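Local coordinates for protein putative GntR-family transcriptional regulator (Bordetella bronchiseptica RB50, PDB 3CNV) that probably regulates transcription as a GntR-family protein, with a UTRA domain that is likely to bind a small-molecule effector, at residues C[48-53]-C[64-69]. Residues are numbered along the deposited sequence; the frame is centred on the assembly and turned at random.
Sequences VTIRRQ and DDLWLP
Val48 and Leu68, Ile50 and Leu66, and Arg52 and Asp64 form the hydrogen-bonded pairs of an antiparallel hairpin in the UTRA-domain sheet, its strand axes 4.7 Å apart. Two salt bridges, one on each face, use the same chemistry differently. Arg51, bent at chi3 (-77°), turns the NE side of its guanidinium to Asp65: NE meets OD1 at 2.7 Å and NH2 meets OD2 at 3.0 Å, both on syn lone pairs, planes 26° apart. Glu115 also binds Arg51, and Arg147 binds Asp65. Arg52 instead brings NE (2.8 Å) and NH2 (3.1 Å) to one oxygen, OD2 of Asp64, on its anti side; its NH1 bonds to Ser21. On the Arg51 face, Thr49 OG1 lies over the Trp67 indole and donates to Leu66 O at 2.7 Å. That carbonyl also accepts from Ile50 N, from the opposite side of its plane. On the Arg52 face, Ile50 CD1 packs on Leu68 CD1 at 4.1 Å, with Phe92 of helix 88-96 against Leu68. Acids and arginines thus alternate from Glu115 through Arg51 and Asp65 to Arg147, probably offsetting the buried charge, while Arg52 NH2, shared between Asp64 and a citrate probably from crystallisation, is consistent with an effector pocket.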
ATOM      1  N   VAL C  48      10.230  17.176  21.062  1.00 17.15           N
ATOM      2  CA  VAL C  48       8.935  17.444  21.681  1.00 17.68           C
ATOM      3  C   VAL C  48       8.217  16.117  21.723  1.00 17.94           C
ATOM      4  O   VAL C  48       8.215  15.345  20.737  1.00 17.57           O
ATOM      5  CB  VAL C  48       8.073  18.379  20.836  1.00 18.01           C
ATOM      6  CG1 VAL C  48       6.660  18.648  21.558  1.00 18.98           C
ATOM      7  CG2 VAL C  48       8.805  19.633  20.561  1.00 19.66           C
ATOM      8  N   THR C  49       7.615  15.842  22.861  1.00 17.37           N
ATOM      9  CA  THR C  49       6.770  14.689  22.953  1.00 19.13           C
ATOM     10  C   THR C  49       5.372  15.053  23.391  1.00 18.93           C
ATOM     11  O   THR C  49       5.146  15.872  24.268  1.00 17.50           O
ATOM     12  CB  THR C  49       7.388  13.582  23.884  1.00 20.95           C
ATOM     13  OG1 THR C  49       6.755  12.309  23.595  1.00 26.42           O
ATOM     14  CG2 THR C  49       7.234  13.975  25.394  1.00 18.15           C
ATOM     15  N   ILE C  50       4.433  14.401  22.714  1.00 18.82           N
ATOM     16  CA  ILE C  50       3.029  14.531  23.011  1.00 17.85           C
ATOM     17  C   ILE C  50       2.432  13.151  23.259  1.00 17.97           C
ATOM     18  O   ILE C  50       2.745  12.164  22.570  1.00 17.27           O
ATOM     19  CB  ILE C  50       2.308  15.139  21.765  1.00 20.34           C
ATOM     20  CG1 ILE C  50       2.983  16.470  21.332  1.00 20.30           C
ATOM     21  CG2 ILE C  50       0.784  15.237  21.985  1.00 16.87           C
ATOM     22  CD1 ILE C  50       2.519  16.956  19.940  1.00 21.59           C
ATOM     23  N   ARG C  51       1.617  13.082  24.286  1.00 16.16           N
ATOM     24  CA  ARG C  51       0.650  11.998  24.456  1.00 15.20           C
ATOM     25  C   ARG C  51      -0.763  12.474  24.193  1.00 15.36           C
ATOM     26  O   ARG C  51      -1.205  13.527  24.711  1.00 14.09           O
ATOM     27  CB  ARG C  51       0.759  11.386  25.846  1.00 15.29           C
ATOM     28  CG  ARG C  51      -0.214  10.213  25.965  1.00 18.11           C
ATOM     29  CD  ARG C  51      -0.063   9.461  27.197  1.00 21.13           C
ATOM     30  NE  ARG C  51       1.093   8.595  27.110  1.00 19.86           N
ATOM     31  CZ  ARG C  51       1.365   7.687  28.026  1.00 24.39           C
ATOM     32  NH1 ARG C  51       0.535   7.558  29.082  1.00 20.75           N
ATOM     33  NH2 ARG C  51       2.440   6.913  27.874  1.00 23.51           N
ATOM     34  N   ARG C  52      -1.488  11.730  23.369  1.00 15.81           N
ATOM     35  CA  ARG C  52      -2.918  12.068  23.184  1.00 16.78           C
ATOM     36  C   ARG C  52      -3.830  10.869  23.174  1.00 16.64           C
ATOM     37  O   ARG C  52      -3.422   9.762  22.881  1.00 16.46           O
ATOM     38  CB  ARG C  52      -3.135  12.923  21.937  1.00 17.36           C
ATOM     39  CG  ARG C  52      -2.822  12.345  20.725  1.00 19.02           C
ATOM     40  CD  ARG C  52      -4.043  11.639  20.133  1.00 20.78           C
ATOM     41  NE  ARG C  52      -3.632  11.235  18.824  1.00 20.63           N
ATOM     42  CZ  ARG C  52      -3.710  11.983  17.736  1.00 18.31           C
ATOM     43  NH1 ARG C  52      -4.320  13.151  17.779  1.00 20.44           N
ATOM     44  NH2 ARG C  52      -3.244  11.502  16.591  1.00 15.52           N
ATOM     45  N   GLN C  53      -5.088  11.143  23.457  1.00 14.56           N
ATOM     46  CA  GLN C  53      -6.130  10.124  23.382  1.00 14.80           C
ATOM     47  C   GLN C  53      -7.071  10.440  22.211  1.00 14.47           C
ATOM     48  O   GLN C  53      -7.634  11.529  22.102  1.00 13.35           O
ATOM     49  CB  GLN C  53      -6.882  10.113  24.754  1.00 14.71           C
ATOM     50  CG  GLN C  53      -8.035   9.088  24.963  1.00 14.04           C
ATOM     51  CD  GLN C  53      -8.898   9.448  26.141  1.00 17.92           C
ATOM     52  OE1 GLN C  53      -9.650  10.388  26.094  1.00 16.16           O
ATOM     53  NE2 GLN C  53      -8.810   8.667  27.205  1.00 17.51           N
ATOM     54  N   ASP C  64      -1.850   7.587  21.788  1.00 14.79           N
ATOM     55  CA  ASP C  64      -0.686   7.863  20.926  1.00 15.42           C
ATOM     56  C   ASP C  64       0.375   8.614  21.727  1.00 15.91           C
ATOM     57  O   ASP C  64       0.071   9.583  22.427  1.00 15.98           O
ATOM     58  CB  ASP C  64      -1.027   8.763  19.758  1.00 17.05           C
ATOM     59  CG  ASP C  64      -1.719   8.086  18.613  1.00 18.93           C
ATOM     60  OD1 ASP C  64      -1.385   6.898  18.329  1.00 18.89           O
ATOM     61  OD2 ASP C  64      -2.574   8.803  17.932  1.00 20.62           O
ATOM     62  N   ASP C  65       1.607   8.159  21.619  1.00 14.55           N
ATOM     63  CA  ASP C  65       2.794   8.897  22.082  1.00 14.70           C
ATOM     64  C   ASP C  65       3.538   9.283  20.813  1.00 15.01           C
ATOM     65  O   ASP C  65       3.823   8.426  19.995  1.00 15.94           O
ATOM     66  CB  ASP C  65       3.741   8.088  22.984  1.00 15.05           C
ATOM     67  CG  ASP C  65       3.225   7.927  24.399  1.00 22.83           C
ATOM     68  OD1 ASP C  65       2.605   8.864  24.900  1.00 27.64           O
ATOM     69  OD2 ASP C  65       3.460   6.870  25.020  1.00 30.34           O
ATOM     70  N   LEU C  66       3.940  10.537  20.720  1.00 14.95           N
ATOM     71  CA  LEU C  66       4.628  11.092  19.523  1.00 15.95           C
ATOM     72  C   LEU C  66       5.914  11.743  19.986  1.00 16.01           C
ATOM     73  O   LEU C  66       5.986  12.329  21.052  1.00 15.89           O
ATOM     74  CB  LEU C  66       3.768  12.231  18.878  1.00 18.92           C
ATOM     75  CG  LEU C  66       2.464  12.112  18.158  1.00 20.82           C
ATOM     76  CD1 LEU C  66       1.275  11.795  19.095  1.00 21.71           C
ATOM     77  CD2 LEU C  66       2.345  13.431  17.416  1.00 22.17           C
ATOM     78  N   TRP C  67       6.908  11.702  19.124  1.00 15.09           N
ATOM     79  CA  TRP C  67       8.174  12.367  19.371  1.00 13.92           C
ATOM     80  C   TRP C  67       8.525  13.082  18.045  1.00 13.20           C
ATOM     81  O   TRP C  67       8.562  12.475  16.979  1.00 14.43           O
ATOM     82  CB  TRP C  67       9.288  11.354  19.671  1.00 14.60           C
ATOM     83  CG  TRP C  67       9.198  10.622  20.980  1.00 16.33           C
ATOM     84  CD1 TRP C  67       9.799  10.960  22.149  1.00 18.85           C
ATOM     85  CD2 TRP C  67       8.449   9.438  21.241  1.00 18.19           C
ATOM     86  NE1 TRP C  67       9.481  10.053  23.118  1.00 21.17           N
ATOM     87  CE2 TRP C  67       8.629   9.117  22.585  1.00 19.48           C
ATOM     88  CE3 TRP C  67       7.652   8.618  20.460  1.00 20.57           C
ATOM     89  CZ2 TRP C  67       8.045   7.980  23.167  1.00 23.61           C
ATOM     90  CZ3 TRP C  67       7.066   7.520  21.028  1.00 24.28           C
ATOM     91  CH2 TRP C  67       7.241   7.205  22.377  1.00 21.71           C
ATOM     92  N   LEU C  68       8.801  14.347  18.154  1.00 12.30           N
ATOM     93  CA  LEU C  68       9.134  15.223  17.043  1.00 12.99           C
ATOM     94  C   LEU C  68      10.453  15.973  17.268  1.00 14.24           C
ATOM     95  O   LEU C  68      10.728  16.420  18.350  1.00 11.81           O
ATOM     96  CB  LEU C  68       8.009  16.214  16.872  1.00 13.69           C
ATOM     97  CG  LEU C  68       6.581  15.643  16.753  1.00 16.27           C
ATOM     98  CD1 LEU C  68       5.553  16.696  17.132  1.00 17.97           C
ATOM     99  CD2 LEU C  68       6.386  15.197  15.293  1.00 14.25           C
ATOM    100  N   PRO C  69      11.261  16.128  16.206  1.00 15.85           N
ATOM    101  CA  PRO C  69      12.563  16.825  16.379  1.00 17.29           C
ATOM    102  C   PRO C  69      12.365  18.300  16.865  1.00 18.07           C
ATOM    103  O   PRO C  69      11.606  19.067  16.283  1.00 16.78           O
ATOM    104  CB  PRO C  69      13.184  16.747  15.002  1.00 17.41           C
ATOM    105  CG  PRO C  69      12.026  16.411  14.043  1.00 18.67           C
ATOM    106  CD  PRO C  69      10.991  15.729  14.812  1.00 15.97           C
TER
HETATM  107  O   HOH W   1       4.786  11.327  25.496  1.00 28.32           O